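PDB 1ZPU: iron transport multicopper oxidase FET3 from Saccharomyces cerevisiae, which oxidises ferrous to ferric iron with four copper ions, reducing dioxygen to water, so that the iron can enter the yeast cell through the permease FTR1. Local coordinates for residues A[202-207]-A[225-230]; A[233-238]-A[435-440]. One frame throughout, in Å; residues are numbered along the deposited sequence.

Interaction 1: A[202-207]-A[225-230]; sequences YFWIED and TDMLYI
The ring of Y229 turns its edge to the face of Y202, a T-shaped pair with centroids 5.2 Å apart and planes at 67°. Y229 CD1 does the touching, 3.5 Å from Y202 CE2, and sits toward the rim of the Y202 face. Y229 sets CG anti to its backbone N (chi1 -178°), which carries its ring across to the Y202 face. The hydroxyl of Y229 is bonded beyond the pair, to D257 and S200, which fixes the end of the edge-on ring.

M227 supplies the second aromatic contact. Its chain runs extended to SD and then bends, so that CE lies over one face of the W204 indole, 3.9 Å from W204 CE3, in a CH-pi contact. The sulfur itself stands obliquely to both neighbours, 4.1 Å from Y202 CD2, giving Met-aromatic contacts with Y202 and W204. Trimming Y202 to an alanine would probably open a gap beside the Y229 edge and leave M227 SD without one of its two aromatic neighbours.

Underneath, F203 and L228 form an antiparallel hydrogen-bonded pair: F203 N donates to L228 O and L228 N to F203 O, each at 2.9 Å. Y202 and Y229 are the adjacent non-hydrogen-bonded pair, with their rings on the sheet face opposite F203 and L228. On that other face F203 CB meets I230 CD1 at 4.3 Å, and I192 of strand 187-194 packs against F203, L228 and I230.

Strand 228-230 thus forms the edge of a sheet in the second plastocyanin-like domain, a beta-sandwich of the cupredoxin type, beside strand 201-205. With no charged pair between the segments, the backbone bonds set the register, and the hold on the face of Y202 and Y229 comes from shape and polarisability.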
loop_
_atom_site.group_PDB
_atom_site.type_symbol
_atom_site.label_atom_id
_atom_site.label_comp_id
_atom_site.label_asym_id
_atom_site.label_seq_id
_atom_site.Cartn_x
_atom_site.Cartn_y
_atom_site.Cartn_z
ATOM N N TYR A 202 16.098 -0.871 -3.324
ATOM C CA TYR A 202 16.634 -1.523 -4.506
ATOM C C TYR A 202 16.891 -2.962 -4.129
ATOM O O TYR A 202 17.309 -3.258 -3.000
ATOM C CB TYR A 202 17.930 -0.887 -4.978
ATOM C CG TYR A 202 17.844 0.574 -5.272
ATOM C CD1 TYR A 202 18.065 1.504 -4.262
ATOM C CD2 TYR A 202 17.565 1.038 -6.564
ATOM C CE1 TYR A 202 18.004 2.855 -4.513
ATOM C CE2 TYR A 202 17.501 2.399 -6.837
ATOM C CZ TYR A 202 17.723 3.305 -5.800
ATOM O OH TYR A 202 17.663 4.670 -6.006
ATOM N N PHE A 203 16.635 -3.863 -5.064
ATOM C CA PHE A 203 16.823 -5.268 -4.812
ATOM C C PHE A 203 17.537 -5.928 -5.969
ATOM O O PHE A 203 17.180 -5.697 -7.131
ATOM C CB PHE A 203 15.480 -5.949 -4.606
ATOM C CG PHE A 203 15.588 -7.414 -4.347
ATOM C CD1 PHE A 203 15.748 -7.886 -3.050
ATOM C CD2 PHE A 203 15.542 -8.326 -5.403
ATOM C CE1 PHE A 203 15.847 -9.242 -2.803
ATOM C CE2 PHE A 203 15.647 -9.677 -5.176
ATOM C CZ PHE A 203 15.809 -10.143 -3.875
ATOM N N TRP A 204 18.526 -6.764 -5.651
ATOM C CA TRP A 204 19.214 -7.560 -6.664
ATOM C C TRP A 204 19.948 -8.767 -6.092
ATOM O O TRP A 204 20.232 -8.824 -4.892
ATOM C CB TRP A 204 20.175 -6.701 -7.487
ATOM C CG TRP A 204 21.426 -6.240 -6.787
ATOM C CD1 TRP A 204 22.655 -6.816 -6.858
ATOM C CD2 TRP A 204 21.576 -5.079 -5.946
ATOM N NE1 TRP A 204 23.569 -6.095 -6.119
ATOM C CE2 TRP A 204 22.934 -5.024 -5.549
ATOM C CE3 TRP A 204 20.696 -4.086 -5.488
ATOM C CZ2 TRP A 204 23.435 -4.015 -4.723
ATOM C CZ3 TRP A 204 21.192 -3.083 -4.660
ATOM C CH2 TRP A 204 22.553 -3.058 -4.286
ATOM N N ILE A 205 20.256 -9.716 -6.978
ATOM C CA ILE A 205 20.945 -10.943 -6.620
ATOM C C ILE A 205 22.254 -10.987 -7.404
ATOM O O ILE A 205 22.242 -10.946 -8.630
ATOM C CB ILE A 205 20.077 -12.172 -6.961
ATOM C CG1 ILE A 205 18.715 -12.060 -6.277
ATOM C CG2 ILE A 205 20.765 -13.456 -6.563
ATOM C CD1 ILE A 205 17.700 -13.079 -6.757
ATOM N N GLU A 206 23.375 -11.054 -6.690
ATOM C CA GLU A 206 24.693 -11.166 -7.300
ATOM C C GLU A 206 24.706 -12.253 -8.362
ATOM O O GLU A 206 24.277 -13.382 -8.097
ATOM C CB GLU A 206 25.742 -11.458 -6.230
ATOM C CG GLU A 206 27.138 -11.630 -6.757
ATOM C CD GLU A 206 28.111 -12.125 -5.703
ATOM O OE1 GLU A 206 29.272 -12.413 -6.069
ATOM O OE2 GLU A 206 27.726 -12.242 -4.521
ATOM N N ASP A 207 25.162 -11.876 -9.565
ATOM C CA ASP A 207 25.324 -12.780 -10.717
ATOM C C ASP A 207 24.092 -13.573 -11.148
ATOM O O ASP A 207 24.230 -14.608 -11.799
ATOM C CB ASP A 207 26.484 -13.746 -10.485
ATOM C CG ASP A 207 27.813 -13.093 -10.698
ATOM O OD1 ASP A 207 28.585 -12.944 -9.711
ATOM O OD2 ASP A 207 28.067 -12.707 -11.860
ATOM N N THR A 225 15.907 -8.178 -15.938
ATOM C CA THR A 225 16.690 -7.094 -15.318
ATOM C C THR A 225 17.748 -7.625 -14.361
ATOM O O THR A 225 17.720 -8.789 -13.942
ATOM C CB THR A 225 15.839 -6.158 -14.396
ATOM O OG1 THR A 225 14.438 -6.285 -14.684
ATOM C CG2 THR A 225 16.309 -4.676 -14.510
ATOM N N ASP A 226 18.650 -6.734 -13.972
ATOM C CA ASP A 226 19.611 -7.017 -12.936
ATOM C C ASP A 226 19.153 -6.422 -11.623
ATOM O O ASP A 226 19.616 -6.841 -10.572
ATOM C CB ASP A 226 20.955 -6.417 -13.305
ATOM C CG ASP A 226 21.525 -7.011 -14.573
ATOM O OD1 ASP A 226 22.278 -6.299 -15.277
ATOM O OD2 ASP A 226 21.212 -8.193 -14.866
ATOM N N MET A 227 18.246 -5.450 -11.675
ATOM C CA MET A 227 17.881 -4.699 -10.476
ATOM C C MET A 227 16.420 -4.205 -10.456
ATOM O O MET A 227 15.876 -3.774 -11.480
ATOM C CB MET A 227 18.848 -3.525 -10.302
ATOM C CG MET A 227 18.776 -2.879 -8.933
ATOM S SD MET A 227 19.935 -1.527 -8.690
ATOM C CE MET A 227 21.494 -2.355 -8.946
ATOM N N LEU A 228 15.785 -4.263 -9.289
ATOM C CA LEU A 228 14.435 -3.693 -9.135
ATOM C C LEU A 228 14.429 -2.523 -8.179
ATOM O O LEU A 228 15.190 -2.507 -7.225
ATOM C CB LEU A 228 13.438 -4.731 -8.630
ATOM C CG LEU A 228 13.220 -6.012 -9.428
ATOM C CD1 LEU A 228 12.413 -7.007 -8.611
ATOM C CD2 LEU A 228 12.543 -5.728 -10.766
ATOM N N TYR A 229 13.573 -1.543 -8.448
ATOM C CA TYR A 229 13.244 -0.512 -7.470
ATOM C C TYR A 229 11.817 -0.799 -6.975
ATOM O O TYR A 229 10.862 -0.669 -7.729
ATOM C CB TYR A 229 13.357 0.880 -8.098
ATOM C CG TYR A 229 13.080 2.043 -7.159
ATOM C CD1 TYR A 229 14.083 2.574 -6.339
ATOM C CD2 TYR A 229 11.810 2.610 -7.088
ATOM C CE1 TYR A 229 13.822 3.630 -5.467
ATOM C CE2 TYR A 229 11.539 3.662 -6.227
ATOM C CZ TYR A 229 12.543 4.174 -5.424
ATOM O OH TYR A 229 12.229 5.225 -4.587
ATOM N N ILE A 230 11.676 -1.218 -5.728
ATOM C CA ILE A 230 10.372 -1.589 -5.172
ATOM C C ILE A 230 9.975 -0.611 -4.072
ATOM O O ILE A 230 10.663 -0.535 -3.034
ATOM C CB ILE A 230 10.404 -3.003 -4.536
ATOM C CG1 ILE A 230 11.169 -3.968 -5.450
ATOM C CG2 ILE A 230 9.017 -3.495 -4.251
ATOM C CD1 ILE A 230 11.183 -5.398 -4.962
#

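Interaction 2: A[233-238]-A[435-440]; sequences AQRYTV and RRDTLY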
loop_
_atom_site.group_PDB
_atom_site.type_symbol
_atom_site.label_atom_id
_atom_site.label_comp_id
_atom_site.label_asym_id
_atom_site.label_seq_id
_atom_site.Cartn_x
_atom_site.Cartn_y
_atom_site.Cartn_z
ATOM N N ALA A 233 4.545 -1.472 -0.482
ATOM C CA ALA A 233 3.232 -1.921 -0.925
ATOM C C ALA A 233 3.228 -2.576 -2.296
ATOM O O ALA A 233 2.285 -3.263 -2.641
ATOM C CB ALA A 233 2.215 -0.775 -0.879
ATOM N N GLN A 234 4.265 -2.363 -3.096
ATOM C CA GLN A 234 4.266 -3.034 -4.392
ATOM C C GLN A 234 4.892 -4.419 -4.385
ATOM O O GLN A 234 5.663 -4.748 -3.485
ATOM C CB GLN A 234 4.728 -2.152 -5.571
ATOM C CG GLN A 234 6.019 -1.374 -5.480
ATOM C CD GLN A 234 6.119 -0.293 -6.596
ATOM O OE1 GLN A 234 5.103 0.281 -7.036
ATOM N NE2 GLN A 234 7.353 -0.027 -7.060
ATOM N N ARG A 235 4.505 -5.239 -5.360
ATOM C CA ARG A 235 4.976 -6.606 -5.475
ATOM C C ARG A 235 5.563 -6.801 -6.856
ATOM O O ARG A 235 4.920 -6.468 -7.851
ATOM C CB ARG A 235 3.812 -7.580 -5.288
ATOM C CG ARG A 235 3.234 -7.609 -3.902
ATOM C CD ARG A 235 2.232 -6.483 -3.657
ATOM N NE ARG A 235 0.939 -6.768 -4.266
ATOM C CZ ARG A 235 0.088 -5.853 -4.721
ATOM N NH1 ARG A 235 0.380 -4.565 -4.653
ATOM N NH2 ARG A 235 -1.059 -6.233 -5.272
ATOM N N TYR A 236 6.789 -7.309 -6.928
ATOM C CA TYR A 236 7.311 -7.835 -8.185
ATOM C C TYR A 236 7.468 -9.313 -7.980
ATOM O O TYR A 236 8.111 -9.736 -7.033
ATOM C CB TYR A 236 8.661 -7.218 -8.592
ATOM C CG TYR A 236 8.613 -5.780 -9.057
ATOM C CD1 TYR A 236 8.882 -5.429 -10.382
ATOM C CD2 TYR A 236 8.304 -4.759 -8.158
ATOM C CE1 TYR A 236 8.823 -4.076 -10.792
ATOM C CE2 TYR A 236 8.247 -3.430 -8.542
ATOM C CZ TYR A 236 8.501 -3.088 -9.847
ATOM O OH TYR A 236 8.424 -1.753 -10.149
ATOM N N THR A 237 6.847 -10.098 -8.849
ATOM C CA THR A 237 7.095 -11.534 -8.907
ATOM C C THR A 237 8.047 -11.822 -10.068
ATOM O O THR A 237 7.877 -11.322 -11.185
ATOM C CB THR A 237 5.803 -12.344 -9.067
ATOM O OG1 THR A 237 4.887 -12.004 -8.020
ATOM C CG2 THR A 237 6.103 -13.832 -9.012
ATOM N N VAL A 238 9.037 -12.656 -9.786
ATOM C CA VAL A 238 10.227 -12.750 -10.601
ATOM C C VAL A 238 10.641 -14.217 -10.724
ATOM O O VAL A 238 10.605 -14.977 -9.739
ATOM C CB VAL A 238 11.330 -11.871 -9.933
ATOM C CG1 VAL A 238 12.679 -12.532 -9.925
ATOM C CG2 VAL A 238 11.376 -10.482 -10.560
ATOM N N ARG A 435 -0.405 -1.825 -15.912
ATOM C CA ARG A 435 -1.431 -1.790 -14.879
ATOM C C ARG A 435 -0.877 -2.278 -13.539
ATOM O O ARG A 435 -0.144 -3.280 -13.490
ATOM C CB ARG A 435 -2.616 -2.655 -15.290
ATOM C CG ARG A 435 -3.763 -1.897 -15.900
ATOM C CD ARG A 435 -4.299 -2.604 -17.133
ATOM N NE ARG A 435 -4.581 -4.020 -16.911
ATOM C CZ ARG A 435 -4.370 -4.960 -17.824
ATOM N NH1 ARG A 435 -3.870 -4.630 -19.008
ATOM N NH2 ARG A 435 -4.652 -6.227 -17.558
ATOM N N ARG A 436 -1.228 -1.569 -12.462
ATOM C CA ARG A 436 -0.892 -1.980 -11.108
ATOM C C ARG A 436 -1.731 -1.213 -10.090
ATOM O O ARG A 436 -2.592 -0.418 -10.482
ATOM C CB ARG A 436 0.604 -1.813 -10.840
ATOM C CG ARG A 436 1.176 -0.381 -10.887
ATOM C CD ARG A 436 2.705 -0.404 -10.729
ATOM N NE ARG A 436 3.092 -1.434 -9.773
ATOM C CZ ARG A 436 4.316 -1.915 -9.613
ATOM N NH1 ARG A 436 5.320 -1.468 -10.347
ATOM N NH2 ARG A 436 4.536 -2.849 -8.703
ATOM N N ASP A 437 -1.492 -1.451 -8.796
ATOM C CA ASP A 437 -2.273 -0.781 -7.759
ATOM C C ASP A 437 -1.471 0.248 -6.971
ATOM O O ASP A 437 -2.025 1.012 -6.187
ATOM C CB ASP A 437 -2.987 -1.787 -6.841
ATOM C CG ASP A 437 -2.025 -2.659 -6.055
ATOM O OD1 ASP A 437 -2.227 -3.894 -6.092
ATOM O OD2 ASP A 437 -1.090 -2.121 -5.396
ATOM N N THR A 438 -0.165 0.281 -7.194
ATOM C CA THR A 438 0.688 1.177 -6.437
ATOM C C THR A 438 1.783 1.681 -7.364
ATOM O O THR A 438 2.450 0.898 -8.024
ATOM C CB THR A 438 1.256 0.459 -5.184
ATOM O OG1 THR A 438 0.173 -0.162 -4.464
ATOM C CG2 THR A 438 2.003 1.423 -4.269
ATOM N N LEU A 439 1.942 3.002 -7.394
ATOM C CA LEU A 439 2.774 3.691 -8.366
ATOM C C LEU A 439 3.410 4.903 -7.710
ATOM O O LEU A 439 2.741 5.622 -6.999
ATOM C CB LEU A 439 1.909 4.152 -9.544
ATOM C CG LEU A 439 2.567 4.917 -10.693
ATOM C CD1 LEU A 439 3.205 3.963 -11.713
ATOM C CD2 LEU A 439 1.566 5.856 -11.362
ATOM N N TYR A 440 4.696 5.129 -7.960
ATOM C CA TYR A 440 5.383 6.294 -7.423
ATOM C C TYR A 440 5.426 7.479 -8.402
ATOM O O TYR A 440 5.603 7.289 -9.605
ATOM C CB TYR A 440 6.807 5.933 -6.949
ATOM C CG TYR A 440 7.824 5.530 -8.020
ATOM C CD1 TYR A 440 8.468 6.490 -8.795
ATOM C CD2 TYR A 440 8.165 4.201 -8.223
ATOM C CE1 TYR A 440 9.405 6.133 -9.765
ATOM C CE2 TYR A 440 9.099 3.833 -9.163
ATOM C CZ TYR A 440 9.719 4.802 -9.943
ATOM O OH TYR A 440 10.661 4.458 -10.898
#
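R235 meets D437 end-on in a two-pronged salt bridge, NH2 to OD1 at 2.7 Å and NH1 to OD2 at 2.9 Å. Guanidinium and carboxylate are nearly coplanar, 11° apart, and both oxygens use their syn lone pairs. R235 NH1 also donates to A233 O, a further restraint on the guanidinium, while D437 OD2 also accepts from T438 OG1.

The other arginine, R436, gives NH1 to Y236 OH at 3.1 Å, with the hydroxyl close to the guanidinium plane. Its charge is matched outside the two segments by salt bridges to D299 and D216. The Q234 amide stacks over one guanidinium face, their planes only 5° apart, and Q234 CB lies 3.2 Å from R436 NH2. Apolar packing is slight: the methyls A233 CB and T438 CG2 touch at 4.0 Å.

This buried seam joins the second and third plastocyanin-like domains beside the trinuclear copper cluster characteristic of multicopper oxidases. D437 and T438 are second-shell residues: D437 OD2 and T438 OG1 both bond to NE2 of H62, a ligand of a type 3 copper, and D437 O bonds to H395, a ligand of the type 2 copper.

Both contacts are buried, but interaction 1 lies within one domain, its centre about 21 Å from that of the chain, and interaction 2 between two domains, its centre about 9 Å from that of the chain. Strands 228-230 and 235-241 follow each other in the chain and belong to the two sheets of the second domain, so the same short run of sequence serves both. The first contact pairs neighbouring strands with aromatic and sulfur packing; the second has no such pairing and relies on charged groups near the copper cluster. They also touch directly: Y229 CD2 lies 3.6 Å from Y440 CE2, in an edge-to-face ring pair, and L228 CD2 lies 3.7 Å from Y236 CD1.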